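Local coordinates for hypothetical protein PA3352 (Pseudomonas aeruginosa, PDB 2FUP), which probably acts as a FlgN-family flagellar export chaperone, an all-helical protein expected to escort hook-associated proteins during flagellum assembly, at residues P6-L11 with E64-A69; A13-H18 with Q53-N58; Q21-V26 with E103-A108; D27-A32 with L110-I115; L73-L78 with E90-G95. All blocks are in the same frame, centred on the assembly; numbering follows the deposited sequence.

Interaction 1: residues P6-L11 with E64-A69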
# COMPACT_ATOMS: atom_id res chain seq x y z
N PRO A 6 -18.59 -4.34 -5.45
CA PRO A 6 -17.58 -4.61 -4.43
C PRO A 6 -16.17 -4.22 -4.83
O PRO A 6 -15.25 -4.36 -3.99
CB PRO A 6 -17.69 -6.11 -4.28
CG PRO A 6 -18.16 -6.57 -5.62
CD PRO A 6 -19.12 -5.58 -6.02
N THR A 7 -15.99 -3.71 -6.06
CA THR A 7 -14.59 -3.59 -6.54
C THR A 7 -13.68 -2.73 -5.71
O THR A 7 -12.58 -3.10 -5.37
CB THR A 7 -14.56 -3.13 -7.97
OG1 THR A 7 -15.45 -3.94 -8.73
CG2 THR A 7 -13.19 -3.20 -8.57
N LEU A 8 -14.11 -1.52 -5.37
CA LEU A 8 -13.25 -0.62 -4.65
C LEU A 8 -12.90 -1.17 -3.28
O LEU A 8 -11.71 -1.12 -2.86
CB LEU A 8 -13.81 0.79 -4.51
CG LEU A 8 -12.91 1.87 -4.00
CD1 LEU A 8 -11.71 2.04 -4.90
CD2 LEU A 8 -13.58 3.21 -3.92
N LEU A 9 -13.90 -1.69 -2.58
CA LEU A 9 -13.62 -2.23 -1.28
C LEU A 9 -12.69 -3.43 -1.37
O LEU A 9 -11.81 -3.60 -0.52
CB LEU A 9 -14.93 -2.57 -0.56
CG LEU A 9 -14.79 -3.03 0.91
CD1 LEU A 9 -14.15 -1.99 1.80
CD2 LEU A 9 -16.23 -3.32 1.43
N ASP A 10 -12.82 -4.24 -2.40
CA ASP A 10 -11.94 -5.41 -2.59
C ASP A 10 -10.53 -4.93 -2.81
O ASP A 10 -9.58 -5.51 -2.27
CB ASP A 10 -12.41 -6.24 -3.77
CG ASP A 10 -11.66 -7.52 -3.90
OD1 ASP A 10 -11.74 -8.36 -3.01
OD2 ASP A 10 -11.06 -7.73 -4.97
N LEU A 11 -10.36 -3.86 -3.58
CA LEU A 11 -8.99 -3.34 -3.80
C LEU A 11 -8.36 -2.85 -2.53
O LEU A 11 -7.18 -3.05 -2.27
CB LEU A 11 -9.04 -2.22 -4.84
CG LEU A 11 -9.37 -2.66 -6.26
CD1 LEU A 11 -9.77 -1.50 -7.13
CD2 LEU A 11 -8.24 -3.38 -6.89
N GLU A 64 -8.45 5.04 -10.84
CA GLU A 64 -9.31 5.03 -12.01
C GLU A 64 -10.80 4.98 -11.64
O GLU A 64 -11.63 5.66 -12.24
CB GLU A 64 -8.94 3.89 -12.96
CG GLU A 64 -9.72 3.82 -14.29
CD GLU A 64 -9.61 5.04 -15.20
OE1 GLU A 64 -8.57 5.73 -15.09
OE2 GLU A 64 -10.55 5.28 -16.06
N ILE A 65 -11.13 4.22 -10.60
CA ILE A 65 -12.50 4.15 -10.16
C ILE A 65 -12.93 5.55 -9.71
O ILE A 65 -14.05 6.02 -10.03
CB ILE A 65 -12.64 3.07 -9.06
CG1 ILE A 65 -12.46 1.70 -9.70
CG2 ILE A 65 -13.95 3.22 -8.35
CD1 ILE A 65 -12.37 0.57 -8.72
N LEU A 66 -12.13 6.20 -8.87
CA LEU A 66 -12.53 7.52 -8.39
C LEU A 66 -12.59 8.55 -9.51
O LEU A 66 -13.53 9.37 -9.56
CB LEU A 66 -11.62 8.00 -7.24
CG LEU A 66 -11.57 7.11 -5.99
CD1 LEU A 66 -10.54 7.64 -4.99
CD2 LEU A 66 -12.93 7.05 -5.39
N ARG A 67 -11.62 8.51 -10.42
CA ARG A 67 -11.62 9.45 -11.52
C ARG A 67 -12.87 9.32 -12.41
O ARG A 67 -13.48 10.33 -12.78
CB ARG A 67 -10.37 9.20 -12.35
CG ARG A 67 -10.04 9.96 -13.60
CD ARG A 67 -8.74 9.30 -14.18
NE ARG A 67 -7.55 9.54 -13.36
CZ ARG A 67 -6.65 8.64 -13.06
NH1 ARG A 67 -6.77 7.38 -13.46
NH2 ARG A 67 -5.58 8.96 -12.33
N GLU A 68 -13.26 8.08 -12.70
CA GLU A 68 -14.42 7.84 -13.52
C GLU A 68 -15.67 8.26 -12.81
O GLU A 68 -16.65 8.66 -13.46
CB GLU A 68 -14.51 6.38 -13.94
CG GLU A 68 -13.38 5.99 -14.87
CD GLU A 68 -13.51 4.53 -15.40
OE1 GLU A 68 -14.59 3.89 -15.15
OE2 GLU A 68 -12.53 4.02 -16.00
N ALA A 69 -15.69 8.24 -11.47
CA ALA A 69 -16.86 8.68 -10.69
C ALA A 69 -16.87 10.21 -10.61
O ALA A 69 -17.81 10.77 -10.06
CB ALA A 69 -16.79 8.08 -9.28
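An antiparallel pair of long helices, 7-34 and 39-68, closes at one end where Ile65 meets Thr7, Leu8 and Leu11. The short axes of 7-11 and 64-68 run at 149° to each other and come no nearer than 11.5 Å. At that spacing only side-chain ends bridge the gap. Ile65 does most of the work. Its CG1 is anti to the carbonyl carbon (chi1 -70°) and its outer bond is extended, which sends CD1 straight toward helix 7-34. There it sits among three side chains. Leu11 comes to it tip to tip, with Leu11 CD1 3.7 Å from Ile65 CD1. The methyl Thr7 CG2 approaches Ile65 CD1 at a slant, 3.9 Å away, while Thr7 OG1 is turned to Ser5. Leu8 lies antiparallel alongside Ile65, with Leu8 CD1 4.1 Å from Ile65 CD1. The other branch of Leu8 serves a second neighbour: Leu8 CD2 lies 4.2 Å from Leu66 CD2, one side chain set squarely across the other. Contacts across this interface are apolar. Tyr81 of helix 75-82 touches both Leu8 and Ile65, and Leu91 of helix 88-114 also reaches Leu8. This is the end of a hydrophobic core in an antiparallel helix pair, with helices 75-82 and 88-114 closing over it.

Interaction 2: residues A13-H18 with Q53-N58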
# COMPACT_ATOMS: atom_id res chain seq x y z
N ALA A 13 -9.12 -3.96 0.49
CA ALA A 13 -8.85 -5.16 1.31
C ALA A 13 -7.58 -5.84 0.83
O ALA A 13 -6.73 -6.22 1.62
CB ALA A 13 -10.04 -6.15 1.25
N GLU A 14 -7.44 -6.02 -0.46
CA GLU A 14 -6.24 -6.63 -1.00
C GLU A 14 -4.99 -5.83 -0.66
O GLU A 14 -3.98 -6.38 -0.23
CB GLU A 14 -6.32 -6.73 -2.52
CG GLU A 14 -7.33 -7.72 -3.03
CD GLU A 14 -7.42 -7.84 -4.56
OE1 GLU A 14 -6.54 -7.23 -5.26
OE2 GLU A 14 -8.36 -8.57 -5.04
N ASP A 15 -5.09 -4.51 -0.77
CA ASP A 15 -3.91 -3.69 -0.53
C ASP A 15 -3.52 -3.62 0.93
O ASP A 15 -2.33 -3.54 1.25
CB ASP A 15 -4.05 -2.30 -1.19
CG ASP A 15 -3.75 -2.35 -2.66
OD1 ASP A 15 -3.61 -1.30 -3.32
OD2 ASP A 15 -3.48 -3.44 -3.09
N ILE A 16 -4.49 -3.65 1.84
CA ILE A 16 -4.18 -3.74 3.30
C ILE A 16 -3.36 -5.03 3.57
O ILE A 16 -2.36 -5.03 4.28
CB ILE A 16 -5.42 -3.60 4.16
CG1 ILE A 16 -5.88 -2.14 4.17
CG2 ILE A 16 -5.14 -4.06 5.57
CD1 ILE A 16 -7.31 -1.96 4.51
N GLY A 17 -3.78 -6.13 2.96
CA GLY A 17 -3.04 -7.41 3.12
C GLY A 17 -1.65 -7.23 2.57
O GLY A 17 -0.69 -7.68 3.20
N HIS A 18 -1.53 -6.68 1.36
CA HIS A 18 -0.19 -6.57 0.78
C HIS A 18 0.69 -5.58 1.55
O HIS A 18 1.89 -5.82 1.67
CB HIS A 18 -0.26 -6.21 -0.70
CG HIS A 18 -1.03 -7.18 -1.51
ND1 HIS A 18 -0.98 -8.54 -1.31
CD2 HIS A 18 -1.87 -6.98 -2.55
CE1 HIS A 18 -1.75 -9.14 -2.22
NE2 HIS A 18 -2.33 -8.21 -2.95
N GLN A 53 4.46 -4.47 -6.98
CA GLN A 53 3.72 -4.48 -8.27
C GLN A 53 2.22 -4.46 -8.04
O GLN A 53 1.46 -3.70 -8.70
CB GLN A 53 4.03 -5.75 -9.06
N GLN A 54 1.76 -5.31 -7.12
CA GLN A 54 0.36 -5.38 -6.81
C GLN A 54 -0.08 -4.07 -6.20
O GLN A 54 -1.17 -3.55 -6.53
CB GLN A 54 -0.04 -6.56 -5.88
CG GLN A 54 0.13 -7.94 -6.55
CD GLN A 54 0.22 -9.08 -5.57
OE1 GLN A 54 1.09 -9.09 -4.66
NE2 GLN A 54 -0.72 -10.01 -5.67
N LEU A 55 0.67 -3.50 -5.27
CA LEU A 55 0.27 -2.20 -4.70
C LEU A 55 0.17 -1.05 -5.76
O LEU A 55 -0.72 -0.20 -5.72
CB LEU A 55 1.21 -1.80 -3.53
CG LEU A 55 1.01 -2.61 -2.22
CD1 LEU A 55 2.23 -2.56 -1.32
CD2 LEU A 55 -0.25 -2.25 -1.46
N GLU A 56 1.14 -1.06 -6.67
CA GLU A 56 1.17 -0.07 -7.77
C GLU A 56 -0.09 -0.22 -8.66
O GLU A 56 -0.79 0.77 -8.94
CB GLU A 56 2.44 -0.26 -8.60
CG GLU A 56 2.52 0.42 -9.97
CD GLU A 56 3.42 -0.35 -11.05
OE1 GLU A 56 3.36 -1.62 -11.16
OE2 GLU A 56 4.14 0.33 -11.82
N ARG A 57 -0.30 -1.43 -9.09
CA ARG A 57 -1.48 -1.74 -9.95
C ARG A 57 -2.77 -1.42 -9.22
O ARG A 57 -3.71 -0.76 -9.74
CB ARG A 57 -1.46 -3.18 -10.46
CG ARG A 57 -0.52 -3.39 -11.61
CD ARG A 57 -0.68 -4.75 -12.27
NE ARG A 57 0.23 -4.81 -13.41
CZ ARG A 57 0.19 -5.73 -14.35
NH1 ARG A 57 -0.68 -6.73 -14.29
NH2 ARG A 57 1.08 -5.66 -15.34
N ASN A 58 -2.87 -1.80 -7.96
CA ASN A 58 -4.11 -1.61 -7.27
C ASN A 58 -4.29 -0.12 -6.98
O ASN A 58 -5.44 0.37 -7.00
CB ASN A 58 -4.18 -2.51 -6.03
CG ASN A 58 -4.51 -4.02 -6.36
OD1 ASN A 58 -4.84 -4.39 -7.48
ND2 ASN A 58 -4.36 -4.88 -5.37
O HOH W 1 -4.03 -7.71 -5.19
O HOH W 2 -6.51 -6.62 -7.82
O HOH W 3 -1.90 0.62 -3.35
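His18, Asp15 and Leu55 bury the most surface here, and Asn58 follows closely. Asp15 and His18 each have two conformers, and the bonds below hold for the one described. The Asp15 carboxylate takes a nearly straight hydrogen bond from Asn58: Asn58 ND2 to Asp15 OD2 is 2.8 Å, with an N-H...O angle of 161°. The acceptor is approached from above the carboxylate plane, but OD2 lies in the amide plane of Asn58. Asp15 OD1 is held too, by a salt bridge to Arg62 and by a water that also bonds Leu55 O. Asn58 ND2 gives a weak second bond to Glu14 OE1, at 3.2 Å. Two further waters tie Glu14 OE1 to Asn58, and one of them also bonds His18 NE2, 2.9 Å from its oxygen. The His18 ring has the terminal amide of Gln54 stacked over one face, the planes 28° apart. Glu14 O lies over the opposite face, offset toward the rim. Leu55 supplies the apolar part of the contact. Its CG is anti to the carbonyl carbon (chi1 -73°), which brings Leu55 CD2 to 3.7 Å from Asp15 CG and 4.0 Å from His18 CB. The antiparallel helices 7-34 and 39-68 are thus joined by a partly buried polar network. Its acids are met by amide, water and arginine, and Arg62 would be expected to favour the charged form of Asp15.

Interaction 3: residues Q21-V26 with E103-A108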
# COMPACT_ATOMS: atom_id res chain seq x y z
N GLN A 21 1.97 -7.30 4.58
CA GLN A 21 3.02 -8.23 4.25
C GLN A 21 4.31 -7.45 3.95
O GLN A 21 5.41 -7.87 4.32
CB GLN A 21 2.60 -9.19 3.16
CG GLN A 21 1.61 -10.20 3.73
CD GLN A 21 1.51 -11.45 2.90
OE1 GLN A 21 1.59 -11.38 1.69
NE2 GLN A 21 1.37 -12.61 3.55
N LEU A 22 4.19 -6.34 3.23
CA LEU A 22 5.38 -5.51 2.91
C LEU A 22 6.06 -5.01 4.19
O LEU A 22 7.26 -5.13 4.36
CB LEU A 22 4.97 -4.35 1.98
CG LEU A 22 6.12 -3.49 1.51
CD1 LEU A 22 7.16 -4.25 0.76
CD2 LEU A 22 5.59 -2.33 0.64
N LEU A 23 5.25 -4.51 5.12
CA LEU A 23 5.80 -3.99 6.37
C LEU A 23 6.57 -5.11 7.09
O LEU A 23 7.63 -4.88 7.66
CB LEU A 23 4.66 -3.42 7.21
CG LEU A 23 5.04 -2.74 8.48
CD1 LEU A 23 6.00 -1.58 8.26
CD2 LEU A 23 3.76 -2.32 9.25
N GLN A 24 5.98 -6.30 7.15
CA GLN A 24 6.65 -7.43 7.79
C GLN A 24 8.00 -7.80 7.10
O GLN A 24 9.01 -8.06 7.74
CB GLN A 24 5.72 -8.61 7.78
CG GLN A 24 4.56 -8.42 8.76
CD GLN A 24 3.41 -9.37 8.59
OE1 GLN A 24 3.61 -10.52 8.25
NE2 GLN A 24 2.19 -8.91 8.92
N LEU A 25 7.98 -7.79 5.75
CA LEU A 25 9.23 -8.03 5.03
C LEU A 25 10.29 -6.95 5.27
O LEU A 25 11.49 -7.22 5.33
CB LEU A 25 8.99 -8.23 3.53
CG LEU A 25 8.20 -9.45 3.08
CD1 LEU A 25 7.88 -9.36 1.60
CD2 LEU A 25 8.96 -10.72 3.44
N VAL A 26 9.83 -5.69 5.36
CA VAL A 26 10.79 -4.62 5.69
C VAL A 26 11.37 -4.76 7.12
O VAL A 26 12.57 -4.54 7.37
CB VAL A 26 10.14 -3.22 5.51
CG1 VAL A 26 11.13 -2.12 5.96
CG2 VAL A 26 9.80 -3.03 4.11
N GLU A 103 2.38 4.62 5.05
CA GLU A 103 3.30 5.52 5.67
C GLU A 103 4.28 4.73 6.57
O GLU A 103 5.50 5.01 6.61
CB GLU A 103 2.51 6.59 6.49
CG GLU A 103 3.38 7.47 7.39
CD GLU A 103 2.53 8.54 8.15
OE1 GLU A 103 2.28 9.59 7.56
OE2 GLU A 103 2.15 8.31 9.33
N ARG A 104 3.78 3.74 7.32
CA ARG A 104 4.64 2.91 8.13
C ARG A 104 5.67 2.19 7.25
O ARG A 104 6.85 2.11 7.64
CB ARG A 104 3.79 1.88 8.88
CG ARG A 104 2.97 2.47 10.01
CD ARG A 104 2.00 1.46 10.62
NE ARG A 104 2.69 0.51 11.50
CZ ARG A 104 2.17 -0.65 11.95
NH1 ARG A 104 0.95 -1.05 11.57
NH2 ARG A 104 2.89 -1.43 12.77
N CYS A 105 5.24 1.64 6.13
CA CYS A 105 6.19 0.99 5.20
C CYS A 105 7.25 2.00 4.76
O CYS A 105 8.45 1.67 4.72
CB CYS A 105 5.49 0.45 3.99
SG CYS A 105 4.42 -1.00 4.22
N GLN A 106 6.83 3.18 4.38
CA GLN A 106 7.78 4.18 3.87
C GLN A 106 8.80 4.52 4.89
O GLN A 106 10.02 4.56 4.58
CB GLN A 106 7.04 5.44 3.47
CG GLN A 106 7.95 6.52 2.92
CD GLN A 106 7.10 7.71 2.47
OE1 GLN A 106 6.48 8.40 3.32
NE2 GLN A 106 7.01 7.94 1.14
N GLN A 107 8.38 4.74 6.14
CA GLN A 107 9.30 5.09 7.20
C GLN A 107 10.30 3.94 7.50
O GLN A 107 11.47 4.16 7.74
CB GLN A 107 8.51 5.37 8.50
CG GLN A 107 7.57 6.58 8.42
CD GLN A 107 6.56 6.66 9.57
OE1 GLN A 107 6.28 5.67 10.26
NE2 GLN A 107 5.99 7.86 9.76
N ALA A 108 9.76 2.72 7.54
CA ALA A 108 10.58 1.59 7.92
C ALA A 108 11.60 1.35 6.83
O ALA A 108 12.75 0.95 7.11
CB ALA A 108 9.70 0.35 8.10
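Arg104 and Leu23 open the contact between helix 88-114 and helix 7-34, which run nearly parallel here, 18° apart with short axes 9.3 Å from each other. The Arg104 chain bends at chi3 (76°) and lays its guanidinium across the end of Leu23. Leu23 CD2 sits over the centre of one guanidinium face, 3.6 Å from Arg104 CZ, and the two side chains are roughly perpendicular. The other methyl of Leu23 packs on the backbone, with Leu23 CD1 3.8 Å from Arg104 O. Cys105 comes next, where the backbones are closest: its CA lies 5.1 Å from Leu23 CA. With Cys105 SG anti to the carbonyl carbon, the sulfur reaches the first helix between Leu22 and Leu23. Cys105 SG is 4.0 Å from Leu22 CD2 and 3.9 Å from Leu23 CB. One turn later Ala108 takes up the contact. Its small CB lets Val26 come close, with Val26 CG1 3.6 Å from Ala108 CB. Leu23 CD1 also reaches Ala108 CB, at 4.2 Å. The interface is apolar at its centre, and Arg104 covers its exposed side. Leu127 of helix 121-130 touches Cys105, while Lys48 of helix 39-68 touches Leu22, so the pair stands side by side in the bundle with these two helices beside it.

Interaction 4: residues D27-A32 with L110-I115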
# COMPACT_ATOMS: atom_id res chain seq x y z
N ASP A 27 10.56 -5.20 8.05
CA ASP A 27 11.04 -5.47 9.40
C ASP A 27 11.99 -6.68 9.39
O ASP A 27 13.02 -6.74 10.10
CB ASP A 27 9.88 -5.82 10.31
CG ASP A 27 10.32 -6.10 11.74
OD1 ASP A 27 10.91 -5.17 12.32
OD2 ASP A 27 10.04 -7.22 12.29
N GLU A 28 11.66 -7.70 8.58
CA GLU A 28 12.49 -8.88 8.48
C GLU A 28 13.89 -8.45 7.93
O GLU A 28 14.95 -8.93 8.33
CB GLU A 28 11.81 -9.93 7.61
CG GLU A 28 12.57 -11.21 7.53
CD GLU A 28 11.76 -12.38 6.97
OE1 GLU A 28 10.52 -12.18 6.83
OE2 GLU A 28 12.34 -13.45 6.63
N GLU A 29 13.84 -7.57 6.92
CA GLU A 29 15.07 -7.03 6.37
C GLU A 29 15.92 -6.21 7.40
O GLU A 29 17.12 -6.34 7.45
CB GLU A 29 14.73 -6.21 5.13
CG GLU A 29 15.89 -5.55 4.44
CD GLU A 29 15.38 -4.68 3.30
OE1 GLU A 29 15.04 -5.22 2.22
OE2 GLU A 29 15.26 -3.46 3.51
N PHE A 30 15.26 -5.41 8.20
CA PHE A 30 15.91 -4.71 9.31
C PHE A 30 16.63 -5.70 10.21
O PHE A 30 17.82 -5.52 10.57
CB PHE A 30 14.85 -3.91 10.09
CG PHE A 30 15.36 -3.24 11.27
CD1 PHE A 30 16.30 -2.26 11.15
CD2 PHE A 30 14.85 -3.58 12.51
CE1 PHE A 30 16.79 -1.61 12.30
CE2 PHE A 30 15.34 -2.97 13.67
CZ PHE A 30 16.29 -2.00 13.56
N GLN A 31 15.95 -6.79 10.55
CA GLN A 31 16.59 -7.79 11.41
C GLN A 31 17.83 -8.41 10.76
O GLN A 31 18.88 -8.65 11.35
CB GLN A 31 15.61 -8.89 11.77
CG GLN A 31 14.49 -8.38 12.63
CD GLN A 31 13.45 -9.43 12.93
OE1 GLN A 31 13.77 -10.59 13.29
NE2 GLN A 31 12.21 -9.06 12.77
N ALA A 32 17.66 -8.74 9.48
CA ALA A 32 18.78 -9.26 8.73
C ALA A 32 19.95 -8.30 8.69
O ALA A 32 21.09 -8.73 8.80
CB ALA A 32 18.36 -9.54 7.29
N LEU A 110 12.85 3.68 4.84
CA LEU A 110 13.86 4.72 5.00
C LEU A 110 14.84 4.39 6.11
O LEU A 110 16.07 4.61 5.99
CB LEU A 110 13.20 6.10 5.21
CG LEU A 110 12.53 6.65 3.96
CD1 LEU A 110 11.65 7.86 4.31
CD2 LEU A 110 13.54 7.02 2.87
N ARG A 111 14.35 3.89 7.23
CA ARG A 111 15.25 3.46 8.29
C ARG A 111 16.25 2.39 7.80
O ARG A 111 17.44 2.47 8.10
CB ARG A 111 14.47 2.98 9.53
CG ARG A 111 15.33 2.34 10.62
CD ARG A 111 14.58 1.34 11.42
NE ARG A 111 14.03 0.36 10.51
CZ ARG A 111 13.05 -0.48 10.80
NH1 ARG A 111 12.54 -0.51 12.03
NH2 ARG A 111 12.62 -1.30 9.87
N ASN A 112 15.78 1.41 7.05
CA ASN A 112 16.68 0.38 6.48
C ASN A 112 17.70 0.97 5.51
O ASN A 112 18.90 0.63 5.59
CB ASN A 112 15.88 -0.68 5.73
CG ASN A 112 15.05 -1.56 6.66
OD1 ASN A 112 15.03 -1.38 7.87
ND2 ASN A 112 14.43 -2.57 6.09
N GLY A 113 17.22 1.81 4.58
CA GLY A 113 18.07 2.49 3.58
C GLY A 113 19.20 3.27 4.20
O GLY A 113 20.35 3.25 3.72
N ARG A 114 18.90 3.95 5.30
CA ARG A 114 19.92 4.71 5.99
C ARG A 114 21.01 3.78 6.50
O ARG A 114 22.16 4.18 6.61
CB ARG A 114 19.31 5.56 7.12
CG ARG A 114 18.38 6.68 6.62
N ILE A 115 20.66 2.53 6.81
CA ILE A 115 21.69 1.54 7.24
C ILE A 115 22.46 1.01 6.01
O ILE A 115 21.86 0.80 4.93
CB ILE A 115 21.07 0.36 8.05
CG1 ILE A 115 20.43 0.83 9.35
CG2 ILE A 115 22.13 -0.68 8.38
CD1 ILE A 115 19.48 -0.23 9.96
O HOH W 4 10.50 -2.71 11.27
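Phe30 and Arg111 form the tight centre of this contact. The guanidinium of Arg111 lies flat on one face of the Phe30 ring, with the planes 11° apart. It is a cation-pi stack: Arg111 CZ is 3.8 Å from the ring centroid. Phe30 CG is anti to its backbone nitrogen (chi1 176°), which turns the ring toward helix 88-114, and the bend of Arg111 at chi3 folds the guanidinium over it. Asn112 fixes this group in place. Its OD1 accepts from Arg111 NH2 at 3.1 Å and more weakly from Arg111 NE. The same amide turns its nitrogen to the first helix, where Asn112 ND2 donates to Glu29 OE2 at 2.9 Å, on the anti side but tilted out of the carboxylate plane. Asn112 ND2 also bonds Val26 O. Glu29 is buried and its charge is met by a salt bridge from Lys48. The outer side is looser. Asp27 does not touch the arginine's charged atoms; a water spans them, 2.7 Å from Asp27 OD1 and 2.9 Å from Arg111 NH2. At the chain break after Ile115, the exposed Ile115 CD1 merely meets the ring edge, 3.8 Å from Phe30 CE1. The short axes lie 23° apart, so this is a near-parallel helix pair in an all-helical bundle, closed by a stacked arginine and a hydrogen bond from Asn112 to Glu29.

Interaction 5: residues L73-L78 with E90-G95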
# COMPACT_ATOMS: atom_id res chain seq x y z
N LEU A 73 -8.93 12.63 -6.07
CA LEU A 73 -8.16 11.43 -5.73
C LEU A 73 -7.54 11.66 -4.37
O LEU A 73 -6.34 11.87 -4.23
CB LEU A 73 -7.06 11.15 -6.79
CG LEU A 73 -7.59 10.86 -8.20
CD1 LEU A 73 -6.52 10.28 -9.14
CD2 LEU A 73 -8.75 9.96 -8.18
N ASP A 74 -8.42 11.75 -3.39
CA ASP A 74 -8.01 12.07 -2.02
C ASP A 74 -9.18 11.66 -1.10
O ASP A 74 -10.18 11.13 -1.56
CB ASP A 74 -7.66 13.57 -1.89
CG ASP A 74 -8.76 14.49 -2.29
OD1 ASP A 74 -9.93 14.12 -2.33
OD2 ASP A 74 -8.44 15.68 -2.65
N ARG A 75 -9.03 11.89 0.20
CA ARG A 75 -10.01 11.40 1.15
C ARG A 75 -11.37 12.11 0.97
O ARG A 75 -12.41 11.49 1.13
CB ARG A 75 -9.49 11.53 2.58
CG ARG A 75 -10.27 10.65 3.49
CD ARG A 75 -9.96 10.89 4.98
NE ARG A 75 -10.68 9.94 5.87
CZ ARG A 75 -11.94 10.05 6.26
NH1 ARG A 75 -12.65 11.13 5.99
NH2 ARG A 75 -12.47 9.04 6.99
N GLU A 76 -11.37 13.37 0.60
CA GLU A 76 -12.62 14.02 0.36
C GLU A 76 -13.37 13.40 -0.84
O GLU A 76 -14.59 13.31 -0.80
CB GLU A 76 -12.43 15.51 0.07
CG GLU A 76 -12.06 16.30 1.29
CD GLU A 76 -13.19 16.47 2.27
OE1 GLU A 76 -14.25 16.97 1.90
OE2 GLU A 76 -13.02 16.10 3.44
N GLY A 77 -12.64 13.04 -1.91
CA GLY A 77 -13.24 12.36 -3.05
C GLY A 77 -13.77 11.00 -2.68
O GLY A 77 -14.91 10.62 -3.04
N LEU A 78 -12.96 10.24 -1.94
CA LEU A 78 -13.45 8.93 -1.45
C LEU A 78 -14.71 9.13 -0.64
O LEU A 78 -15.64 8.31 -0.76
CB LEU A 78 -12.37 8.24 -0.61
CG LEU A 78 -12.67 6.86 -0.10
CD1 LEU A 78 -13.00 5.87 -1.27
CD2 LEU A 78 -11.53 6.32 0.72
N GLU A 90 -17.06 1.42 5.61
CA GLU A 90 -15.96 0.51 5.48
C GLU A 90 -14.96 1.04 4.48
O GLU A 90 -13.74 0.86 4.70
CB GLU A 90 -16.44 -0.87 4.98
CG GLU A 90 -16.90 -1.73 6.04
CD GLU A 90 -15.75 -2.18 6.88
OE1 GLU A 90 -14.65 -2.50 6.37
OE2 GLU A 90 -15.95 -2.18 8.04
N LEU A 91 -15.38 1.59 3.32
CA LEU A 91 -14.42 2.20 2.40
C LEU A 91 -13.50 3.20 3.10
O LEU A 91 -12.28 3.21 2.89
CB LEU A 91 -15.11 2.87 1.20
CG LEU A 91 -15.81 2.02 0.15
CD1 LEU A 91 -16.62 2.80 -0.80
CD2 LEU A 91 -14.76 1.22 -0.60
N LEU A 92 -14.14 4.10 3.83
CA LEU A 92 -13.37 5.17 4.51
C LEU A 92 -12.41 4.57 5.56
O LEU A 92 -11.23 4.97 5.62
CB LEU A 92 -14.30 6.24 5.10
CG LEU A 92 -14.85 7.17 4.03
CD1 LEU A 92 -15.96 7.89 4.76
CD2 LEU A 92 -13.83 8.12 3.48
N ALA A 93 -12.87 3.64 6.38
CA ALA A 93 -12.07 3.03 7.41
C ALA A 93 -10.86 2.31 6.77
O ALA A 93 -9.71 2.38 7.24
CB ALA A 93 -12.88 2.06 8.19
N ARG A 94 -11.13 1.54 5.71
CA ARG A 94 -10.03 0.83 5.03
C ARG A 94 -9.07 1.79 4.33
O ARG A 94 -7.88 1.57 4.34
CB ARG A 94 -10.61 -0.24 4.06
CG ARG A 94 -11.47 -1.27 4.73
CD ARG A 94 -10.75 -2.26 5.65
NE ARG A 94 -10.30 -1.69 6.88
CZ ARG A 94 -10.98 -1.50 8.01
NH1 ARG A 94 -12.26 -1.73 8.13
NH2 ARG A 94 -10.33 -0.99 9.04
N GLY A 95 -9.59 2.83 3.68
CA GLY A 95 -8.72 3.79 3.06
C GLY A 95 -7.78 4.39 4.10
O GLY A 95 -6.61 4.62 3.85
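Leu78 and Leu92 pack where the short helix 75-82 lies against helix 88-114 in the helical bundle. The apolar contacts come first. Leu78 and Leu92 lie antiparallel side by side, with Leu78 CG 4.0 Å from Leu92 CD2. Leu78 CG is anti to its backbone nitrogen (chi1 -177°), which carries its methyls onto the second helix. There Leu78 CD1 meets Leu91 CB at 4.4 Å. The other methyl rests against backbone: Leu78 CD2 lies 3.9 Å from the carbonyl oxygen Leu91 O and 4.4 Å from Gly95 CA. Gly95, having no side chain, permits this approach. Phe12 and Leu8 of helix 7-34 also touch Leu78.

A second kind of contact is a guanidinium over a methyl. The Arg75 chain is extended from CG to NE and lies across Leu92. Its guanidinium takes Leu92 CD2 over the centre of one face, and Arg75 NH2 is 3.8 Å from Leu92 CB. Asp96 holds the group by a salt bridge to Arg75 NE.

One capping bond marks the start of the short helix. Asp74 is its N-cap: Gly77 N donates to Asp74 OD1 at 2.9 Å, with an N-H...O angle of 161°.

Helix 7-34 takes part in interactions 1 to 4 and helix 88-114 in interactions 3, 4 and 5. Interactions 1 and 2 share one antiparallel helix pair; their centres are 13 Å apart and Leu11 CD2 meets Asn58 OD1 at 3.6 Å. Interactions 3 and 4 share a near-parallel pair, with centres 10 Å apart. Interactions 1 and 5 adjoin, as Leu8 CD2 packs on Leu78 CD1 at 3.8 Å. Leu55 CD1 to Leu22 CD2, 3.9 Å, joins interactions 2 and 3. Interactions 1 and 4 lie at opposite ends, their centres about 33 Å apart. 2-Methyl-2,4-pentanediol, probably from crystallisation, bonds Gly95 O in interaction 5 and is also found near Leu66 in interaction 1.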